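Smoothened (Xenopus laevis, PDB 5KZZ) relays Hedgehog signals across the membrane as a Frizzled-class receptor activated by cholesterol, represented here by its extracellular cysteine-rich domain in the apo form. Local coordinates at residues A32-V37 and Y76-E81; K12-E17 and G83-P88; L25-P30 and A67-L72. All coordinates share one frame; numbering follows the deposited sequence. Where two conformers were deposited one is given.

Contact 1. Residues A32-V37 and Y76-E81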
loop_
_atom_site.group_PDB
_atom_site.type_symbol
_atom_site.label_atom_id
_atom_site.label_comp_id
_atom_site.label_asym_id
_atom_site.label_seq_id
_atom_site.Cartn_x
_atom_site.Cartn_y
_atom_site.Cartn_z
ATOM N N ALA A 32 -5.054 9.378 -10.663
ATOM C CA ALA A 32 -5.262 8.657 -11.916
ATOM C C ALA A 32 -4.177 7.658 -12.292
ATOM O O ALA A 32 -4.448 6.733 -13.063
ATOM C CB ALA A 32 -5.425 9.651 -13.053
ATOM N N LEU A 33 -2.953 7.868 -11.803
ATOM C CA LEU A 33 -1.805 7.079 -12.245
ATOM C C LEU A 33 -1.150 6.324 -11.102
ATOM O O LEU A 33 -1.253 6.726 -9.943
ATOM C CB LEU A 33 -0.747 7.957 -12.905
ATOM C CG LEU A 33 -1.262 9.031 -13.861
ATOM C CD1 LEU A 33 -0.147 9.961 -14.312
ATOM C CD2 LEU A 33 -1.945 8.385 -15.071
ATOM N N THR A 34 -0.438 5.256 -11.444
ATOM C CA THR A 34 0.146 4.379 -10.444
ATOM C C THR A 34 1.441 3.757 -10.945
ATOM O O THR A 34 1.881 4.007 -12.069
ATOM C CB THR A 34 -0.862 3.267 -10.049
ATOM O OG1 THR A 34 -0.434 2.630 -8.843
ATOM C CG2 THR A 34 -1.023 2.221 -11.148
ATOM N N SER A 35 2.054 2.957 -10.082
ATOM C CA SER A 35 3.162 2.096 -10.459
ATOM C C SER A 35 3.100 0.868 -9.578
ATOM O O SER A 35 2.595 0.939 -8.460
ATOM C CB SER A 35 4.502 2.810 -10.275
ATOM O OG SER A 35 5.586 1.908 -10.434
ATOM N N THR A 36 3.618 -0.247 -10.081
ATOM C CA THR A 36 3.691 -1.478 -9.305
ATOM C C THR A 36 5.037 -1.636 -8.588
ATOM O O THR A 36 5.297 -2.674 -7.976
ATOM C CB THR A 36 3.454 -2.707 -10.207
ATOM O OG1 THR A 36 4.447 -2.748 -11.243
ATOM C CG2 THR A 36 2.085 -2.637 -10.849
ATOM N N VAL A 37 5.877 -0.599 -8.638
ATOM C CA VAL A 37 7.250 -0.721 -8.158
ATOM C C VAL A 37 7.356 -1.010 -6.644
ATOM O O VAL A 37 8.343 -1.605 -6.201
ATOM C CB VAL A 37 8.079 0.550 -8.519
ATOM C CG1 VAL A 37 7.591 1.763 -7.762
ATOM C CG2 VAL A 37 9.567 0.328 -8.262
ATOM N N TYR A 76 0.133 -1.267 -2.994
ATOM C CA TYR A 76 -0.243 -1.970 -4.210
ATOM C C TYR A 76 -0.757 -1.053 -5.306
ATOM O O TYR A 76 -0.518 -1.337 -6.477
ATOM C CB TYR A 76 -1.309 -3.023 -3.908
ATOM C CG TYR A 76 -0.747 -4.274 -3.275
ATOM C CD1 TYR A 76 -0.209 -5.296 -4.068
ATOM C CD2 TYR A 76 -0.723 -4.440 -1.896
ATOM C CE1 TYR A 76 0.307 -6.437 -3.501
ATOM C CE2 TYR A 76 -0.193 -5.598 -1.324
ATOM C CZ TYR A 76 0.312 -6.603 -2.132
ATOM O OH TYR A 76 0.821 -7.750 -1.560
ATOM N N MET A 77 -1.469 0.014 -4.937
ATOM C CA MET A 77 -2.045 0.934 -5.917
ATOM C C MET A 77 -1.675 2.370 -5.573
ATOM O O MET A 77 -2.550 3.226 -5.464
ATOM C CB MET A 77 -3.574 0.787 -5.984
ATOM C CG MET A 77 -3.990 -0.599 -6.492
ATOM S SD MET A 77 -5.776 -0.919 -6.526
ATOM C CE MET A 77 -6.283 -0.025 -7.996
ATOM N N PRO A 78 -0.362 2.643 -5.412
ATOM C CA PRO A 78 0.068 3.968 -4.956
ATOM C C PRO A 78 -0.129 5.041 -6.013
ATOM O O PRO A 78 -0.200 4.772 -7.213
ATOM C CB PRO A 78 1.557 3.763 -4.684
ATOM C CG PRO A 78 1.930 2.751 -5.739
ATOM C CD PRO A 78 0.802 1.766 -5.654
ATOM N N LYS A 79 -0.178 6.282 -5.555
ATOM C CA LYS A 79 -0.216 7.419 -6.452
ATOM C C LYS A 79 1.122 7.665 -7.122
ATOM O O LYS A 79 2.164 7.717 -6.453
ATOM C CB LYS A 79 -0.654 8.665 -5.685
ATOM C CG LYS A 79 -0.714 9.921 -6.550
ATOM C CD LYS A 79 -1.215 11.117 -5.755
ATOM C CE LYS A 79 -1.197 12.375 -6.611
ATOM N NZ LYS A 79 -1.658 13.583 -5.858
ATOM N N CYS A 80 1.076 7.831 -8.442
ATOM C CA CYS A 80 2.245 8.152 -9.246
ATOM C C CYS A 80 1.976 9.467 -9.960
ATOM O O CYS A 80 0.890 9.671 -10.496
ATOM C CB CYS A 80 2.534 7.037 -10.249
ATOM S SG CYS A 80 4.158 7.095 -11.024
ATOM N N GLU A 81 2.950 10.368 -9.926
ATOM C CA GLU A 81 2.835 11.655 -10.599
ATOM C C GLU A 81 4.235 12.161 -10.881
ATOM O O GLU A 81 5.109 12.048 -10.031
ATOM C CB GLU A 81 2.044 12.644 -9.735
ATOM C CG GLU A 81 1.802 14.008 -10.360
ATOM C CD GLU A 81 0.966 14.916 -9.468
ATOM O OE1 GLU A 81 0.586 14.487 -8.360
ATOM O OE2 GLU A 81 0.700 16.071 -9.870
HETATM O O HOH W 1 -1.936 10.099 -10.157
HETATM O O HOH W 2 -0.557 -0.408 -9.102
#
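In the cysteine-rich (Fz) domain, L33, T34 and S35 lie across the short extended connection, M77 to K79, that leads from helix 62-76 into strand 80-81, and meet P78 and C80 there. The touching parts run 124° apart in end-to-end direction. T34 carries the contact. Its OG1 stands anti to the backbone N (chi1 -165°), which brings the hydroxyl to P78 O. OG1 donates to P78 O at 2.7 Å, in the carbonyl plane and on a lone pair. The CA of T34 also approaches P78 O as a CH...O contact of 3.3 Å. OG1 is used a second time: a water donates to OG1, and also to Y76 O at 2.8 Å from the water oxygen. This links T34 to the last turn of the helix. One residue back, C80 N donates to L33 O at 3.0 Å. A second water joins the same two residues, accepting from L33 N and donating to C80 O at 2.9 Å. The remaining contact is mainly packing of C80 and P78 on the backbone of T34 and S35. The CB of C80 presses on T34 C at 3.5 Å. The P78 ring brings CG to 3.3 Å from S35 O, and the ring also touches V85. Most of the touching residues are buried. The SG of C80 continues from this site into the disulfide with C16. Strand 33-34 itself pairs with strand 17-18, so the contact joins two small sheets. Short strands and disulfides around a helical body are typical of the Frizzled-type cysteine-rich fold.

Contact 2. Residues K12-E17 and G83-P88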
loop_
_atom_site.group_PDB
_atom_site.type_symbol
_atom_site.label_atom_id
_atom_site.label_comp_id
_atom_site.label_asym_id
_atom_site.label_seq_id
_atom_site.Cartn_x
_atom_site.Cartn_y
_atom_site.Cartn_z
ATOM N N LYS A 12 9.877 7.516 -4.945
ATOM C CA LYS A 12 10.735 6.641 -5.719
ATOM C C LYS A 12 10.503 6.878 -7.207
ATOM O O LYS A 12 9.361 6.962 -7.655
ATOM C CB LYS A 12 10.475 5.176 -5.368
ATOM C CG LYS A 12 11.357 4.197 -6.129
ATOM C CD LYS A 12 11.332 2.813 -5.491
ATOM C CE LYS A 12 12.224 1.836 -6.259
ATOM N NZ LYS A 12 12.118 0.440 -5.729
ATOM N N THR A 13 11.595 6.989 -7.962
ATOM C CA THR A 13 11.529 7.201 -9.408
ATOM C C THR A 13 11.001 5.966 -10.133
ATOM O O THR A 13 11.455 4.853 -9.882
ATOM C CB THR A 13 12.915 7.571 -9.973
ATOM O OG1 THR A 13 13.298 8.848 -9.457
ATOM C CG2 THR A 13 12.878 7.642 -11.488
ATOM N N THR A 14 10.042 6.168 -11.034
ATOM C CA THR A 14 9.393 5.063 -11.713
ATOM C C THR A 14 8.627 5.605 -12.910
ATOM O O THR A 14 8.498 6.817 -13.073
ATOM C CB THR A 14 8.428 4.297 -10.754
ATOM O OG1 THR A 14 7.925 3.112 -11.391
ATOM C CG2 THR A 14 7.264 5.190 -10.344
ATOM N N THR A 15 8.135 4.714 -13.759
ATOM C CA THR A 15 7.289 5.133 -14.857
ATOM C C THR A 15 5.835 5.034 -14.413
ATOM O O THR A 15 5.414 3.997 -13.914
ATOM C CB THR A 15 7.541 4.285 -16.112
ATOM O OG1 THR A 15 8.897 4.470 -16.531
ATOM C CG2 THR A 15 6.602 4.691 -17.242
ATOM N N CYS A 16 5.081 6.116 -14.567
ATOM C CA CYS A 16 3.659 6.113 -14.205
ATOM C C CYS A 16 2.784 5.514 -15.303
ATOM O O CYS A 16 2.974 5.789 -16.488
ATOM C CB CYS A 16 3.172 7.534 -13.900
ATOM S SG CYS A 16 4.019 8.398 -12.566
ATOM N N GLU A 17 1.803 4.711 -14.913
ATOM C CA GLU A 17 0.837 4.198 -15.880
ATOM C C GLU A 17 -0.581 4.440 -15.366
ATOM O O GLU A 17 -0.792 4.570 -14.157
ATOM C CB GLU A 17 1.086 2.712 -16.168
ATOM C CG GLU A 17 1.034 1.788 -14.975
ATOM C CD GLU A 17 1.507 0.379 -15.327
ATOM O OE1 GLU A 17 0.680 -0.552 -15.368
ATOM O OE2 GLU A 17 2.718 0.207 -15.573
ATOM N N GLY A 83 6.611 10.973 -12.728
ATOM C CA GLY A 83 7.617 9.924 -12.729
ATOM C C GLY A 83 8.094 9.520 -11.346
ATOM O O GLY A 83 9.181 8.963 -11.200
ATOM N N LYS A 84 7.273 9.791 -10.334
ATOM C CA LYS A 84 7.607 9.436 -8.962
ATOM C C LYS A 84 6.409 8.832 -8.248
ATOM O O LYS A 84 5.275 9.289 -8.379
ATOM C CB LYS A 84 8.104 10.660 -8.184
ATOM C CG LYS A 84 9.502 11.125 -8.562
ATOM C CD LYS A 84 9.712 12.581 -8.177
ATOM C CE LYS A 84 11.188 12.941 -8.151
ATOM N NZ LYS A 84 11.956 12.225 -9.203
ATOM N N VAL A 85 6.674 7.794 -7.474
ATOM C CA VAL A 85 5.637 7.223 -6.651
ATOM C C VAL A 85 5.893 7.607 -5.195
ATOM O O VAL A 85 7.042 7.711 -4.768
ATOM C CB VAL A 85 5.582 5.693 -6.833
ATOM C CG1 VAL A 85 6.830 5.034 -6.299
ATOM C CG2 VAL A 85 4.411 5.144 -6.138
ATOM N N GLU A 86 4.829 7.871 -4.449
ATOM C CA GLU A 86 4.914 8.144 -3.019
ATOM C C GLU A 86 4.946 6.819 -2.244
ATOM O O GLU A 86 4.215 5.898 -2.592
ATOM C CB GLU A 86 3.720 9.011 -2.587
ATOM C CG GLU A 86 3.690 9.440 -1.122
ATOM C CD GLU A 86 5.062 9.724 -0.530
ATOM O OE1 GLU A 86 5.845 10.488 -1.138
ATOM O OE2 GLU A 86 5.362 9.168 0.546
ATOM N N LEU A 87 5.803 6.718 -1.223
ATOM C CA LEU A 87 5.898 5.512 -0.381
ATOM C C LEU A 87 4.910 5.551 0.791
ATOM O O LEU A 87 4.544 6.644 1.232
ATOM C CB LEU A 87 7.324 5.351 0.160
ATOM C CG LEU A 87 8.270 4.515 -0.698
ATOM C CD1 LEU A 87 8.472 5.165 -2.051
ATOM C CD2 LEU A 87 9.588 4.348 0.015
ATOM N N PRO A 88 4.482 4.370 1.302
ATOM C CA PRO A 88 3.655 4.330 2.516
ATOM C C PRO A 88 4.450 4.876 3.691
ATOM O O PRO A 88 5.657 4.647 3.772
ATOM C CB PRO A 88 3.347 2.838 2.705
ATOM C CG PRO A 88 4.471 2.130 1.995
ATOM C CD PRO A 88 4.796 3.014 0.813
#
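K12, T13 and T14 run antiparallel to G83, K84 and V85, and three backbone bonds join the segments. K12 N donates to V85 O at 2.8 Å, and V85 N returns a bond to K12 O at 2.8 Å. K12 and V85 are therefore a hydrogen-bonded pair, and T13 and K84 the non-hydrogen-bonded pair next to it. T14 N then donates to G83 O at 2.9 Å.

The side chains of K12 and V85 share one face of the sheet. K12 is fully extended, and its ammonium end leads away from the contact. The start of the chain does the touching: CB meets V85 CG1 at 3.8 Å and L87 CD1 at 3.9 Å. Here V85 CG1 sits between its own backbone N and carbonyl carbon (chi1 67°), beside the partner strand. T14 meets V85 through its methyl, with CG2 3.9 Å from V85 CB. That methyl can do so because T14 OG1 takes the position opposite the backbone N (chi1 -173°), where it reaches S35 OG in a probable hydrogen bond.

The other face carries T13 and K84, whose side chains cross obliquely. NZ of K84 comes to 3.6 Å from T13 OG1, a loose approach. Past the strand end, C16 SG lies 3.7 Å from G83 N, so the sulfur packs on the glycine backbone at the turn from strand 80-81. Near the surface of the domain, this is one of the two pairings of a small three-stranded antiparallel sheet, the central strand 84-86 with the edge strand 11-13, in the largely helical fold of Frizzled-type cysteine-rich domains.

Contact 3. Residues L25-P30 and A67-L72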
loop_
_atom_site.group_PDB
_atom_site.type_symbol
_atom_site.label_atom_id
_atom_site.label_comp_id
_atom_site.label_asym_id
_atom_site.label_seq_id
_atom_site.Cartn_x
_atom_site.Cartn_y
_atom_site.Cartn_z
ATOM N N LEU A 25 -9.871 -1.885 -2.856
ATOM C CA LEU A 25 -10.458 -2.492 -1.649
ATOM C C LEU A 25 -11.650 -1.667 -1.148
ATOM O O LEU A 25 -11.785 -1.389 0.048
ATOM C CB LEU A 25 -9.407 -2.655 -0.535
ATOM C CG LEU A 25 -8.201 -3.517 -0.897
ATOM C CD1 LEU A 25 -7.170 -3.507 0.248
ATOM C CD2 LEU A 25 -8.694 -4.918 -1.158
ATOM N N GLY A 26 -12.507 -1.247 -2.079
ATOM C CA GLY A 26 -13.724 -0.537 -1.729
ATOM C C GLY A 26 -13.582 0.960 -1.529
ATOM O O GLY A 26 -14.544 1.625 -1.153
ATOM N N SER A 27 -12.393 1.505 -1.750
ATOM C CA SER A 27 -12.206 2.945 -1.669
ATOM C C SER A 27 -12.017 3.517 -3.057
ATOM O O SER A 27 -11.340 2.919 -3.873
ATOM C CB SER A 27 -10.997 3.290 -0.802
ATOM O OG SER A 27 -11.206 2.872 0.533
ATOM N N VAL A 28 -12.593 4.684 -3.315
ATOM C CA VAL A 28 -12.389 5.359 -4.592
ATOM C C VAL A 28 -11.104 6.167 -4.562
ATOM O O VAL A 28 -10.935 7.021 -3.700
ATOM C CB VAL A 28 -13.545 6.292 -4.913
ATOM C CG1 VAL A 28 -13.269 6.982 -6.222
ATOM C CG2 VAL A 28 -14.829 5.499 -4.973
ATOM N N LEU A 29 -10.195 5.890 -5.492
ATOM C CA LEU A 29 -8.930 6.610 -5.532
ATOM C C LEU A 29 -9.111 7.906 -6.302
ATOM O O LEU A 29 -9.642 7.902 -7.407
ATOM C CB LEU A 29 -7.832 5.756 -6.177
ATOM C CG LEU A 29 -7.590 4.395 -5.512
ATOM C CD1 LEU A 29 -6.535 3.598 -6.267
ATOM C CD2 LEU A 29 -7.219 4.566 -4.036
ATOM N N PRO A 30 -8.678 9.021 -5.713
ATOM C CA PRO A 30 -8.838 10.308 -6.394
ATOM C C PRO A 30 -7.757 10.604 -7.432
ATOM O O PRO A 30 -7.929 11.550 -8.213
ATOM C CB PRO A 30 -8.772 11.316 -5.249
ATOM C CG PRO A 30 -7.891 10.644 -4.244
ATOM C CD PRO A 30 -8.198 9.173 -4.327
ATOM N N ALA A 67 -7.982 -0.849 9.409
ATOM C CA ALA A 67 -6.679 -0.205 9.532
ATOM C C ALA A 67 -5.766 -0.485 8.343
ATOM O O ALA A 67 -5.038 0.389 7.874
ATOM C CB ALA A 67 -6.006 -0.659 10.801
ATOM N N ILE A 68 -5.778 -1.725 7.866
ATOM C CA ILE A 68 -4.788 -2.141 6.868
ATOM C C ILE A 68 -5.153 -1.722 5.449
ATOM O O ILE A 68 -4.255 -1.582 4.606
ATOM C CB ILE A 68 -4.553 -3.686 6.949
ATOM C CG1 ILE A 68 -3.146 -4.042 6.456
ATOM C CG2 ILE A 68 -5.581 -4.455 6.166
ATOM C CD1 ILE A 68 -2.837 -5.526 6.501
ATOM N N ARG A 69 -6.438 -1.497 5.178
ATOM C CA ARG A 69 -6.835 -1.116 3.821
ATOM C C ARG A 69 -6.001 0.043 3.227
ATOM O O ARG A 69 -5.492 -0.092 2.122
ATOM C CB ARG A 69 -8.338 -0.770 3.755
ATOM C CG ARG A 69 -9.285 -1.945 3.795
ATOM C CD ARG A 69 -10.722 -1.492 4.087
ATOM N NE ARG A 69 -11.211 -0.572 3.068
ATOM C CZ ARG A 69 -12.314 0.153 3.179
ATOM N NH1 ARG A 69 -13.038 0.091 4.287
ATOM N NH2 ARG A 69 -12.684 0.948 2.183
ATOM N N PRO A 70 -5.849 1.180 3.940
ATOM C CA PRO A 70 -5.085 2.258 3.308
ATOM C C PRO A 70 -3.607 1.893 3.141
ATOM O O PRO A 70 -2.983 2.401 2.231
ATOM C CB PRO A 70 -5.272 3.439 4.280
ATOM C CG PRO A 70 -5.651 2.804 5.588
ATOM C CD PRO A 70 -6.520 1.653 5.163
ATOM N N LEU A 71 -3.075 1.026 3.999
ATOM C CA LEU A 71 -1.690 0.591 3.846
ATOM C C LEU A 71 -1.554 -0.279 2.598
ATOM O O LEU A 71 -0.650 -0.056 1.790
ATOM C CB LEU A 71 -1.218 -0.149 5.114
ATOM C CG LEU A 71 0.250 -0.601 5.123
ATOM C CD1 LEU A 71 1.124 0.570 4.816
ATOM C CD2 LEU A 71 0.591 -1.215 6.485
ATOM N N LEU A 72 -2.456 -1.249 2.427
ATOM C CA LEU A 72 -2.404 -2.088 1.241
ATOM C C LEU A 72 -2.561 -1.255 -0.014
ATOM O O LEU A 72 -1.864 -1.489 -1.001
ATOM C CB LEU A 72 -3.476 -3.173 1.303
ATOM C CG LEU A 72 -3.299 -4.245 2.382
ATOM C CD1 LEU A 72 -4.486 -5.193 2.401
ATOM C CD2 LEU A 72 -1.989 -5.012 2.185
HETATM O O HOH W 3 -9.612 0.951 0.864
#
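L25 and G26 form the two-residue turn of a beta hairpin between strands 23-24 and 27-28, and the hairpin faces helix 62-76 of the cysteine-rich domain. Both turn residues have positive phi, 50° at L25 and 85° at G26. This fits a type I' turn. The helix opposite is kinked at P70, whose N has no hydrogen to give to the turn before. Helical bonding is present again at L72 N, which donates to I68 O at 2.8 Å. The nearest backbones are those of L25 and R69, 6.7 Å apart from CA to CA.

The contact has an apolar half and a polar half. L25 points toward the helix, and its CD1 meets L72 CD1 at 3.8 Å. The two leucine side chains cross at about a right angle, and L25 CD1 also rests on L72 CB at 3.9 Å. Around them L52, W65 and C73 continue the apolar surface against L25. R69 reaches the turn with its guanidinium. Its chain bends at chi3, and this folds the guanidinium back over the hairpin. L25 O lies 3.2 Å from R69 NE, obliquely to the guanidinium plane. A bound zinc ion lies about 4 Å from the R69 side chain. D66, which can bind zinc in this protein, is also close by. NH2 of R69 also donates to S27 OG at 2.9 Å in a weak, bent bond, while R69 NE donates to a water at 3.1 Å.

In the fold
Contact 1 is the buried one, while contacts 2 and 3 lie at the surface. Contacts 1 and 2 reach the same three-stranded sheet, whose strands 80-81 and 84-86 are neighbours, and their centres are 6 Å apart. The disulfide between C16 and C80 ties them covalently. Contact 2 is a regular strand pairing held by backbone bonds; contact 1 uses one backbone bond, one hydroxyl and two waters. Contact 3 lies farther away, with a leucine pair and an arginine between hairpin and helix. Its L29 touches M77 of contact 1. Helix 62-76 also connects it to the others: Y76 ends that helix in contact 1, and L71 touches P88 of contact 2.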